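Local coordinates for protein catalase (Pseudomonas syringae, PDB 1M7S) that breaks down hydrogen peroxide to water and oxygen at a buried heme, protecting the bacterial cell from peroxide damage, at residues V85-S90 against F108-Y113; H211-Q216 against D254-V259. One frame throughout, in Å; residues are numbered along the deposited sequence.

Contact 1 of 2, residues V85-S90 against F108-Y113; sequences VFVRFS and FATKFY. With HEM (protoporphyrin IX containing Fe), chain E.
Phe108 offers one ring face to Phe89, whose CE1 sits 3.5 Å above that plane and over its centre; the planes meet at 54° in an edge-to-face pair. Swinging CG away from the backbone N (chi1 -172°) lays the Phe108 ring alongside Phe89 and brings its CE2 near Val87 CG1. Ala109 and Arg88 form a hydrogen-bonded antiparallel pair, Arg88 N to Ala109 O at 2.9 Å, and both reach the heme. The extended Arg88 chain carries NH1 to heme O2A, 2.7 Å away at the guanidinium edge, a nearly straight bond (165°) that probably helps neutralise the propionate; NH2 is held by the carbonyl of His52. Thr110 rests OG1 3.6 Å from Val87 CG2, while its CG2 methyl meets Val85 CG1 at 3.9 Å. Lys111 pairs with Phe86 through two backbone bonds and sends its amine to Asp120. Phe112 CD2 touches Val85 CG1 at 3.8 Å, and the Tyr113 hydroxyl, hydrogen-bonded to Val349 O, lies 3.6 Å from Phe86 CB. In the catalase beta-barrel, strand 55-64 flanks 82-90 and strand 117-124 flanks 107-114; strand 284-295 packs on the valine side, helix 299-304 on Phe86 and Arg88.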
ATOM      1  N   VAL A  85      30.209   3.925   6.027  1.00  7.50           N
ATOM      2  CA  VAL A  85      29.046   3.657   6.846  1.00  6.50           C
ATOM      3  C   VAL A  85      27.951   4.703   6.651  1.00  7.13           C
ATOM      4  O   VAL A  85      28.233   5.852   6.268  1.00  9.69           O
ATOM      5  CB  VAL A  85      29.414   3.680   8.355  1.00  5.61           C
ATOM      6  CG1 VAL A  85      30.493   2.631   8.740  1.00  8.85           C
ATOM      7  CG2 VAL A  85      29.940   5.007   8.890  1.00  6.69           C
ATOM      8  N   PHE A  86      26.755   4.364   7.137  1.00  6.34           N
ATOM      9  CA  PHE A  86      25.662   5.316   7.254  1.00  5.64           C
ATOM     10  C   PHE A  86      25.244   5.101   8.725  1.00  5.57           C
ATOM     11  O   PHE A  86      25.058   3.909   9.073  1.00  6.73           O
ATOM     12  CB  PHE A  86      24.540   5.041   6.262  1.00  6.96           C
ATOM     13  CG  PHE A  86      23.445   6.089   6.355  1.00  8.46           C
ATOM     14  CD1 PHE A  86      23.376   7.089   5.417  1.00  9.68           C
ATOM     15  CD2 PHE A  86      22.552   6.048   7.435  1.00  8.81           C
ATOM     16  CE1 PHE A  86      22.402   8.092   5.495  1.00  9.95           C
ATOM     17  CE2 PHE A  86      21.569   7.061   7.494  1.00  9.34           C
ATOM     18  CZ  PHE A  86      21.509   8.074   6.578  1.00  7.70           C
ATOM     19  N   VAL A  87      25.118   6.142   9.538  1.00  4.36           N
ATOM     20  CA  VAL A  87      24.699   5.955  10.931  1.00  5.47           C
ATOM     21  C   VAL A  87      23.351   6.681  11.126  1.00  5.48           C
ATOM     22  O   VAL A  87      23.281   7.796  10.675  1.00  6.50           O
ATOM     23  CB  VAL A  87      25.753   6.450  11.913  1.00  4.69           C
ATOM     24  CG1 VAL A  87      25.205   6.612  13.342  1.00  6.24           C
ATOM     25  CG2 VAL A  87      26.985   5.494  11.967  1.00  5.95           C
ATOM     26  N   ARG A  88      22.377   6.051  11.755  1.00  7.19           N
ATOM     27  CA  ARG A  88      21.141   6.792  12.084  1.00  6.65           C
ATOM     28  C   ARG A  88      21.090   6.740  13.640  1.00  7.00           C
ATOM     29  O   ARG A  88      21.158   5.659  14.247  1.00  5.02           O
ATOM     30  CB  ARG A  88      19.876   6.138  11.498  1.00  4.60           C
ATOM     31  CG  ARG A  88      18.631   7.071  11.751  1.00  3.51           C
ATOM     32  CD  ARG A  88      17.530   6.580  10.775  1.00  2.18           C
ATOM     33  NE  ARG A  88      16.244   7.201  11.191  1.00  4.11           N
ATOM     34  CZ  ARG A  88      15.504   6.904  12.240  1.00  4.32           C
ATOM     35  NH1 ARG A  88      15.765   5.975  13.154  1.00  5.69           N
ATOM     36  NH2 ARG A  88      14.376   7.659  12.358  1.00  5.19           N
ATOM     37  N   PHE A  89      20.972   7.945  14.242  1.00  4.14           N
ATOM     38  CA  PHE A  89      20.860   8.088  15.681  1.00  5.50           C
ATOM     39  C   PHE A  89      19.348   8.335  15.955  1.00  6.25           C
ATOM     40  O   PHE A  89      18.751   8.912  15.058  1.00  6.98           O
ATOM     41  CB  PHE A  89      21.622   9.325  16.210  1.00  6.68           C
ATOM     42  CG  PHE A  89      23.125   9.107  16.231  1.00  8.35           C
ATOM     43  CD1 PHE A  89      23.723   8.263  17.133  1.00  9.22           C
ATOM     44  CD2 PHE A  89      23.926   9.786  15.306  1.00  9.99           C
ATOM     45  CE1 PHE A  89      25.091   8.076  17.147  1.00  9.38           C
ATOM     46  CE2 PHE A  89      25.292   9.621  15.289  1.00  9.00           C
ATOM     47  CZ  PHE A  89      25.880   8.758  16.227  1.00  9.08           C
ATOM     48  N   SER A  90      18.848   8.010  17.133  1.00  6.61           N
ATOM     49  CA  SER A  90      17.391   8.269  17.298  1.00  5.90           C
ATOM     50  C   SER A  90      16.941   8.226  18.730  1.00  6.55           C
ATOM     51  O   SER A  90      17.714   7.782  19.586  1.00  7.33           O
ATOM     52  CB  SER A  90      16.640   7.123  16.586  1.00  7.23           C
ATOM     53  OG  SER A  90      17.129   5.841  16.980  1.00  6.81           O
ATOM     54  N   PHE A 108      21.557   3.892  18.057  1.00  4.15           N
ATOM     55  CA  PHE A 108      22.877   4.133  17.408  1.00  4.59           C
ATOM     56  C   PHE A 108      23.074   2.997  16.441  1.00  4.25           C
ATOM     57  O   PHE A 108      23.492   1.905  16.797  1.00  6.49           O
ATOM     58  CB  PHE A 108      23.938   4.156  18.509  1.00  8.55           C
ATOM     59  CG  PHE A 108      25.341   4.576  18.115  1.00  9.89           C
ATOM     60  CD1 PHE A 108      26.194   5.023  19.103  1.00  9.69           C
ATOM     61  CD2 PHE A 108      25.816   4.527  16.811  1.00 13.26           C
ATOM     62  CE1 PHE A 108      27.497   5.430  18.830  1.00 10.99           C
ATOM     63  CE2 PHE A 108      27.111   4.942  16.510  1.00 13.51           C
ATOM     64  CZ  PHE A 108      27.943   5.397  17.541  1.00 10.58           C
ATOM     65  N   ALA A 109      22.508   3.100  15.231  1.00  4.16           N
ATOM     66  CA  ALA A 109      22.496   2.068  14.205  1.00  6.45           C
ATOM     67  C   ALA A 109      23.518   2.395  13.101  1.00  7.98           C
ATOM     68  O   ALA A 109      23.476   3.448  12.446  1.00  5.45           O
ATOM     69  CB  ALA A 109      21.080   1.955  13.630  1.00  6.54           C
ATOM     70  N   THR A 110      24.361   1.413  12.809  1.00  6.47           N
ATOM     71  CA  THR A 110      25.451   1.627  11.826  1.00  6.82           C
ATOM     72  C   THR A 110      25.295   0.626  10.692  1.00  8.02           C
ATOM     73  O   THR A 110      25.216  -0.583  10.953  1.00  7.94           O
ATOM     74  CB  THR A 110      26.807   1.405  12.511  1.00  7.78           C
ATOM     75  OG1 THR A 110      26.960   2.296  13.611  1.00  7.24           O
ATOM     76  CG2 THR A 110      27.978   1.683  11.522  1.00  6.51           C
ATOM     77  N   LYS A 111      25.127   1.105   9.457  1.00  6.49           N
ATOM     78  CA  LYS A 111      25.094   0.274   8.280  1.00  6.48           C
ATOM     79  C   LYS A 111      26.545   0.274   7.703  1.00  6.75           C
ATOM     80  O   LYS A 111      27.003   1.353   7.324  1.00  7.54           O
ATOM     81  CB  LYS A 111      24.158   0.862   7.233  1.00  5.47           C
ATOM     82  CG  LYS A 111      24.107   0.100   5.925  1.00  6.07           C
ATOM     83  CD  LYS A 111      22.976   0.526   4.967  1.00  8.71           C
ATOM     84  CE  LYS A 111      21.596   0.217   5.559  1.00  5.83           C
ATOM     85  NZ  LYS A 111      21.401  -1.244   5.823  1.00  6.42           N
ATOM     86  N   PHE A 112      27.167  -0.898   7.720  1.00  7.30           N
ATOM     87  CA  PHE A 112      28.552  -0.918   7.177  1.00  7.16           C
ATOM     88  C   PHE A 112      28.481  -1.439   5.755  1.00  8.43           C
ATOM     89  O   PHE A 112      27.923  -2.518   5.533  1.00  9.27           O
ATOM     90  CB  PHE A 112      29.389  -1.907   7.964  1.00  8.08           C
ATOM     91  CG  PHE A 112      29.768  -1.585   9.365  1.00  7.87           C
ATOM     92  CD1 PHE A 112      28.904  -1.875  10.425  1.00  7.33           C
ATOM     93  CD2 PHE A 112      30.992  -1.021   9.677  1.00  6.10           C
ATOM     94  CE1 PHE A 112      29.285  -1.637  11.736  1.00  7.83           C
ATOM     95  CE2 PHE A 112      31.360  -0.777  10.981  1.00  7.51           C
ATOM     96  CZ  PHE A 112      30.516  -1.083  12.049  1.00  9.30           C
ATOM     97  N   TYR A 113      28.926  -0.699   4.751  1.00  7.47           N
ATOM     98  CA  TYR A 113      28.793  -1.148   3.373  1.00  8.00           C
ATOM     99  C   TYR A 113      30.086  -1.948   3.042  1.00 10.87           C
ATOM    100  O   TYR A 113      30.947  -1.358   2.394  1.00 10.38           O
ATOM    101  CB  TYR A 113      28.631   0.018   2.436  1.00  9.89           C
ATOM    102  CG  TYR A 113      27.378   0.894   2.632  1.00  7.51           C
ATOM    103  CD1 TYR A 113      26.217   0.598   1.987  1.00  8.77           C
ATOM    104  CD2 TYR A 113      27.453   1.999   3.445  1.00 10.93           C
ATOM    105  CE1 TYR A 113      25.076   1.406   2.135  1.00  7.36           C
ATOM    106  CE2 TYR A 113      26.340   2.854   3.613  1.00 12.34           C
ATOM    107  CZ  TYR A 113      25.178   2.524   2.947  1.00 10.22           C
ATOM    108  OH  TYR A 113      24.073   3.352   3.098  1.00  9.37           O
TER
HETATM  109  CHA HEM E 600      14.108   0.085  15.332  1.00  6.54           C
HETATM  110  CHB HEM E 600      17.554  -0.776  18.621  1.00  8.71           C
HETATM  111  CHC HEM E 600      14.878  -4.352  20.468  1.00  7.82           C
HETATM  112  CHD HEM E 600      11.943  -4.123  16.598  1.00  4.96           C
HETATM  113  C1A HEM E 600      15.261   0.157  16.079  1.00  5.59           C
HETATM  114  C2A HEM E 600      16.325   1.170  15.883  1.00  6.48           C
HETATM  115  C3A HEM E 600      17.272   0.932  16.788  1.00  7.07           C
HETATM  116  C4A HEM E 600      16.837  -0.202  17.587  1.00  8.02           C
HETATM  117  CMA HEM E 600      18.606   1.658  17.006  1.00  5.75           C
HETATM  118  CAA HEM E 600      16.242   2.236  14.777  1.00  7.84           C
HETATM  119  CBA HEM E 600      17.105   1.925  13.508  1.00  7.61           C
HETATM  120  CGA HEM E 600      17.084   3.170  12.581  1.00  6.17           C
HETATM  121  O1A HEM E 600      16.462   2.969  11.509  1.00  7.71           O
HETATM  122  O2A HEM E 600      17.732   4.129  13.045  1.00  8.89           O
HETATM  123  C1B HEM E 600      17.154  -1.835  19.390  1.00 10.69           C
HETATM  124  C2B HEM E 600      17.945  -2.477  20.432  1.00 12.34           C
HETATM  125  C3B HEM E 600      17.190  -3.465  20.956  1.00 11.49           C
HETATM  126  C4B HEM E 600      15.938  -3.471  20.251  1.00 11.68           C
HETATM  127  CMB HEM E 600      19.359  -2.026  20.821  1.00 13.07           C
HETATM  128  CAB HEM E 600      17.474  -4.450  22.091  1.00 12.55           C
HETATM  129  CBB HEM E 600      18.685  -4.835  22.443  1.00 14.70           C
HETATM  130  C1C HEM E 600      13.932  -4.655  19.523  1.00  7.92           C
HETATM  131  C2C HEM E 600      13.138  -5.862  19.502  1.00  6.72           C
HETATM  132  C3C HEM E 600      12.347  -5.815  18.422  1.00  7.04           C
HETATM  133  C4C HEM E 600      12.594  -4.546  17.770  1.00  7.13           C
HETATM  134  CMC HEM E 600      13.243  -7.039  20.507  1.00  8.55           C
HETATM  135  CAC HEM E 600      11.313  -6.825  17.887  1.00  7.65           C
HETATM  136  CBC HEM E 600      11.486  -8.158  17.917  1.00  8.77           C
HETATM  137  C1D HEM E 600      12.250  -2.908  15.973  1.00  5.78           C
HETATM  138  C2D HEM E 600      11.540  -2.382  14.818  1.00  7.57           C
HETATM  139  C3D HEM E 600      12.126  -1.236  14.465  1.00  7.26           C
HETATM  140  C4D HEM E 600      13.218  -1.006  15.386  1.00  7.23           C
HETATM  141  CMD HEM E 600      10.327  -3.103  14.205  1.00  7.55           C
HETATM  142  CAD HEM E 600      11.757  -0.287  13.288  1.00  7.99           C
HETATM  143  CBD HEM E 600      12.684  -0.614  12.061  1.00  4.38           C
HETATM  144  CGD HEM E 600      12.288   0.109  10.787  1.00  5.61           C
HETATM  145  O1D HEM E 600      13.222   0.270   9.925  1.00  7.85           O
HETATM  146  O2D HEM E 600      11.117   0.500  10.561  1.00  6.10           O
HETATM  147  NA  HEM E 600      15.597  -0.614  17.155  1.00  7.82           N
HETATM  148  NB  HEM E 600      15.936  -2.475  19.280  1.00  8.78           N
HETATM  149  NC  HEM E 600      13.562  -3.848  18.469  1.00  8.38           N
HETATM  150  ND  HEM E 600      13.301  -2.060  16.256  1.00  4.94           N
HETATM  151 FE   HEM E 600      14.628  -2.294  17.749  1.00  7.98          FE
HETATM  152  O   HOH W   1      13.755  -1.045  19.753  1.00 25.12           O

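Contact 2 of 2, residues H211-Q216 against D254-V259; sequences HWKSLQ and DLYVQV
Leu255 lays its CD1 methyl over the six-membered ring of Trp212, 4.0 Å from the centroid and only 11° off the ring normal, a CH-pi contact on the buried side of this antiparallel pair. The trans chi1 of Leu255 (-179°) helps set CD1 above the indole, while its CB meets Trp212 CZ3 at 3.7 Å. Trp212 also packs on Met290 and Trp253, and is buried. Backbone bonds on both sides of this pair hold it: Tyr256 N gives a nearly straight bond to His211 O at 2.8 Å, and Lys213 N another to Asp254 O at 2.7 Å. Around Leu215 the chain leaves the strand in an ST turn, Ser214 OG accepting the Gln216 N-H.

The other face is looser and reaches solvent. There Tyr256 CE1 approaches Lys213 CB at 3.9 Å, and the aliphatic base of the lysine, not its amine, makes the touch. At the strand end Leu215 crosses Asp254 at about a right angle, with CD2 3.6 Å from OD2, while Asp254 OD1 accepts from Gln289.

His211 hydrogen-bonds through its two ring nitrogens to Asp189 and Glu284. Two carboxylates around one imidazole would probably favour its doubly protonated form. The partly exposed face thus combines hydrogen bonds of His211 and Asp254 with aliphatic contacts, whereas the Trp212 face rests on apolar packing.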
ATOM      1  N   HIS A 211      31.008  -2.478  21.595  1.00  8.99           N
ATOM      2  CA  HIS A 211      30.926  -1.237  22.335  1.00  9.34           C
ATOM      3  C   HIS A 211      31.604  -0.108  21.550  1.00 10.12           C
ATOM      4  O   HIS A 211      32.827  -0.214  21.319  1.00  7.98           O
ATOM      5  CB  HIS A 211      31.618  -1.395  23.707  1.00 10.87           C
ATOM      6  CG  HIS A 211      31.767  -0.145  24.533  1.00 15.02           C
ATOM      7  ND1 HIS A 211      32.934   0.134  25.236  1.00 15.43           N
ATOM      8  CD2 HIS A 211      30.944   0.900  24.769  1.00 15.18           C
ATOM      9  CE1 HIS A 211      32.790   1.306  25.855  1.00 17.09           C
ATOM     10  NE2 HIS A 211      31.591   1.800  25.608  1.00 15.69           N
ATOM     11  N   TRP A 212      30.807   0.905  21.254  1.00  7.06           N
ATOM     12  CA  TRP A 212      31.370   2.098  20.614  1.00  8.62           C
ATOM     13  C   TRP A 212      31.712   3.060  21.746  1.00  9.82           C
ATOM     14  O   TRP A 212      30.822   3.570  22.435  1.00  8.01           O
ATOM     15  CB  TRP A 212      30.381   2.807  19.694  1.00  5.87           C
ATOM     16  CG  TRP A 212      29.975   2.149  18.445  1.00  9.79           C
ATOM     17  CD1 TRP A 212      28.715   1.660  18.172  1.00  8.73           C
ATOM     18  CD2 TRP A 212      30.738   1.940  17.239  1.00  8.85           C
ATOM     19  NE1 TRP A 212      28.672   1.164  16.908  1.00  8.70           N
ATOM     20  CE2 TRP A 212      29.898   1.336  16.295  1.00  9.35           C
ATOM     21  CE3 TRP A 212      32.062   2.224  16.879  1.00  9.20           C
ATOM     22  CZ2 TRP A 212      30.288   0.993  15.007  1.00  9.17           C
ATOM     23  CZ3 TRP A 212      32.464   1.878  15.599  1.00  9.52           C
ATOM     24  CH2 TRP A 212      31.606   1.251  14.647  1.00 10.31           C
ATOM     25  N   LYS A 213      33.009   3.335  21.946  1.00 10.21           N
ATOM     26  CA  LYS A 213      33.434   4.245  22.996  1.00 11.75           C
ATOM     27  C   LYS A 213      33.601   5.651  22.433  1.00 11.51           C
ATOM     28  O   LYS A 213      34.423   5.860  21.525  1.00  8.84           O
ATOM     29  CB  LYS A 213      34.757   3.813  23.661  1.00 15.38           C
ATOM     30  CG  LYS A 213      35.150   4.787  24.772  1.00 18.02           C
ATOM     31  CD  LYS A 213      36.041   4.141  25.812  1.00 22.70           C
ATOM     32  CE  LYS A 213      36.432   5.230  26.831  1.00 25.54           C
ATOM     33  NZ  LYS A 213      35.359   5.397  27.859  1.00 26.66           N
ATOM     34  N   SER A 214      32.781   6.582  22.942  1.00  9.53           N
ATOM     35  CA  SER A 214      32.873   7.956  22.472  1.00  9.90           C
ATOM     36  C   SER A 214      34.228   8.619  22.766  1.00  9.70           C
ATOM     37  O   SER A 214      34.673   8.625  23.915  1.00  9.51           O
ATOM     38  CB  SER A 214      31.812   8.834  23.174  1.00  9.10           C
ATOM     39  OG  SER A 214      32.002  10.171  22.681  1.00 10.85           O
ATOM     40  N   LEU A 215      34.853   9.145  21.732  1.00 11.15           N
ATOM     41  CA  LEU A 215      36.128   9.846  21.865  1.00 12.00           C
ATOM     42  C   LEU A 215      35.885  11.300  22.221  1.00 15.67           C
ATOM     43  O   LEU A 215      36.833  12.016  22.531  1.00 13.99           O
ATOM     44  CB  LEU A 215      37.035   9.683  20.640  1.00 12.54           C
ATOM     45  CG  LEU A 215      37.331   8.180  20.338  1.00 13.13           C
ATOM     46  CD1 LEU A 215      38.319   8.069  19.185  1.00 15.22           C
ATOM     47  CD2 LEU A 215      37.842   7.443  21.558  1.00 13.67           C
ATOM     48  N   GLN A 216      34.608  11.731  22.328  1.00 12.97           N
ATOM     49  CA  GLN A 216      34.295  13.085  22.780  1.00 13.91           C
ATOM     50  C   GLN A 216      33.938  13.063  24.253  1.00 14.13           C
ATOM     51  O   GLN A 216      33.716  14.109  24.860  1.00 17.91           O
ATOM     52  CB  GLN A 216      33.109  13.639  21.981  1.00 13.33           C
ATOM     53  CG  GLN A 216      33.366  13.820  20.515  1.00 11.62           C
ATOM     54  CD  GLN A 216      33.569  12.561  19.724  1.00 11.82           C
ATOM     55  OE1 GLN A 216      34.626  12.364  19.108  1.00 11.20           O
ATOM     56  NE2 GLN A 216      32.563  11.689  19.698  1.00 10.72           N
ATOM     57  N   ASP A 254      35.731   4.673  19.078  1.00  9.89           N
ATOM     58  CA  ASP A 254      36.573   3.485  19.002  1.00  9.28           C
ATOM     59  C   ASP A 254      35.664   2.274  19.228  1.00 11.75           C
ATOM     60  O   ASP A 254      34.812   2.319  20.138  1.00 14.05           O
ATOM     61  CB  ASP A 254      37.683   3.499  20.049  1.00 10.89           C
ATOM     62  CG  ASP A 254      38.920   4.274  19.542  1.00 13.38           C
ATOM     63  OD1 ASP A 254      39.013   4.545  18.336  1.00 13.70           O
ATOM     64  OD2 ASP A 254      39.772   4.608  20.391  1.00 14.28           O
ATOM     65  N   LEU A 255      35.818   1.260  18.389  1.00  9.88           N
ATOM     66  CA  LEU A 255      35.044   0.019  18.565  1.00  9.44           C
ATOM     67  C   LEU A 255      35.837  -0.997  19.369  1.00 10.58           C
ATOM     68  O   LEU A 255      36.978  -1.354  19.010  1.00  9.32           O
ATOM     69  CB  LEU A 255      34.692  -0.574  17.187  1.00  7.38           C
ATOM     70  CG  LEU A 255      33.860  -1.859  17.164  1.00  7.77           C
ATOM     71  CD1 LEU A 255      32.502  -1.598  17.866  1.00  9.42           C
ATOM     72  CD2 LEU A 255      33.680  -2.355  15.750  1.00 10.86           C
ATOM     73  N   TYR A 256      35.215  -1.472  20.443  1.00  8.63           N
ATOM     74  CA  TYR A 256      35.757  -2.529  21.270  1.00  9.45           C
ATOM     75  C   TYR A 256      34.909  -3.808  21.272  1.00 10.73           C
ATOM     76  O   TYR A 256      33.665  -3.749  21.189  1.00  8.78           O
ATOM     77  CB  TYR A 256      35.879  -2.040  22.715  1.00  7.48           C
ATOM     78  CG  TYR A 256      36.936  -1.010  22.972  1.00 10.36           C
ATOM     79  CD1 TYR A 256      36.656   0.331  22.704  1.00 10.19           C
ATOM     80  CD2 TYR A 256      38.190  -1.340  23.494  1.00 11.42           C
ATOM     81  CE1 TYR A 256      37.608   1.309  22.940  1.00 11.93           C
ATOM     82  CE2 TYR A 256      39.156  -0.368  23.723  1.00 12.99           C
ATOM     83  CZ  TYR A 256      38.854   0.943  23.427  1.00 12.34           C
ATOM     84  OH  TYR A 256      39.762   1.945  23.626  1.00 15.53           O
ATOM     85  N   VAL A 257      35.592  -4.951  21.480  1.00  9.76           N
ATOM     86  CA  VAL A 257      34.883  -6.229  21.634  1.00  9.76           C
ATOM     87  C   VAL A 257      35.207  -6.907  22.968  1.00 11.73           C
ATOM     88  O   VAL A 257      36.303  -6.722  23.513  1.00 11.13           O
ATOM     89  CB  VAL A 257      35.051  -7.257  20.524  1.00 12.25           C
ATOM     90  CG1 VAL A 257      34.425  -6.735  19.214  1.00 12.51           C
ATOM     91  CG2 VAL A 257      36.505  -7.692  20.289  1.00 11.91           C
ATOM     92  N   GLN A 258      34.221  -7.637  23.526  1.00  9.77           N
ATOM     93  CA  GLN A 258      34.365  -8.469  24.713  1.00  8.75           C
ATOM     94  C   GLN A 258      34.114  -9.875  24.195  1.00 10.42           C
ATOM     95  O   GLN A 258      33.171 -10.055  23.395  1.00 10.37           O
ATOM     96  CB  GLN A 258      33.398  -8.230  25.893  1.00  8.39           C
ATOM     97  CG  GLN A 258      33.747  -6.995  26.696  1.00  9.32           C
ATOM     98  CD  GLN A 258      32.624  -6.796  27.716  1.00  9.45           C
ATOM     99  OE1 GLN A 258      31.498  -6.561  27.254  1.00  9.81           O
ATOM    100  NE2 GLN A 258      32.911  -6.862  29.002  1.00  8.70           N
ATOM    101  N   VAL A 259      34.998 -10.822  24.481  1.00 10.29           N
ATOM    102  CA  VAL A 259      34.921 -12.134  23.854  1.00 10.49           C
ATOM    103  C   VAL A 259      34.803 -13.275  24.828  1.00 11.94           C
ATOM    104  O   VAL A 259      35.588 -13.237  25.789  1.00 12.69           O
ATOM    105  CB  VAL A 259      36.238 -12.355  23.032  1.00 12.48           C
ATOM    106  CG1 VAL A 259      36.338 -13.665  22.285  1.00 12.75           C
ATOM    107  CG2 VAL A 259      36.441 -11.238  22.022  1.00 13.81           C
TER

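Both contacts belong to the same antiparallel barrel sheet, and strand 284-295 lies between their strands, pairing with 252-260 and with 55-64, the neighbour of 82-90. Contact 1 is wholly buried and lies nearer the centre of the chain; contact 2 is only partly buried. They meet inside the barrel, where Trp212 lies against contact 1: its CZ2 is 3.6 Å from Phe112 CZ, and its ring stacks with Phe108. Their other faces differ with place. In 85-90 and 108-113 that face carries an arginine to a heme propionate, whereas in 211-216 and 254-259 it carries a solvent-exposed lysine beside partly exposed histidine, aspartate and tyrosine.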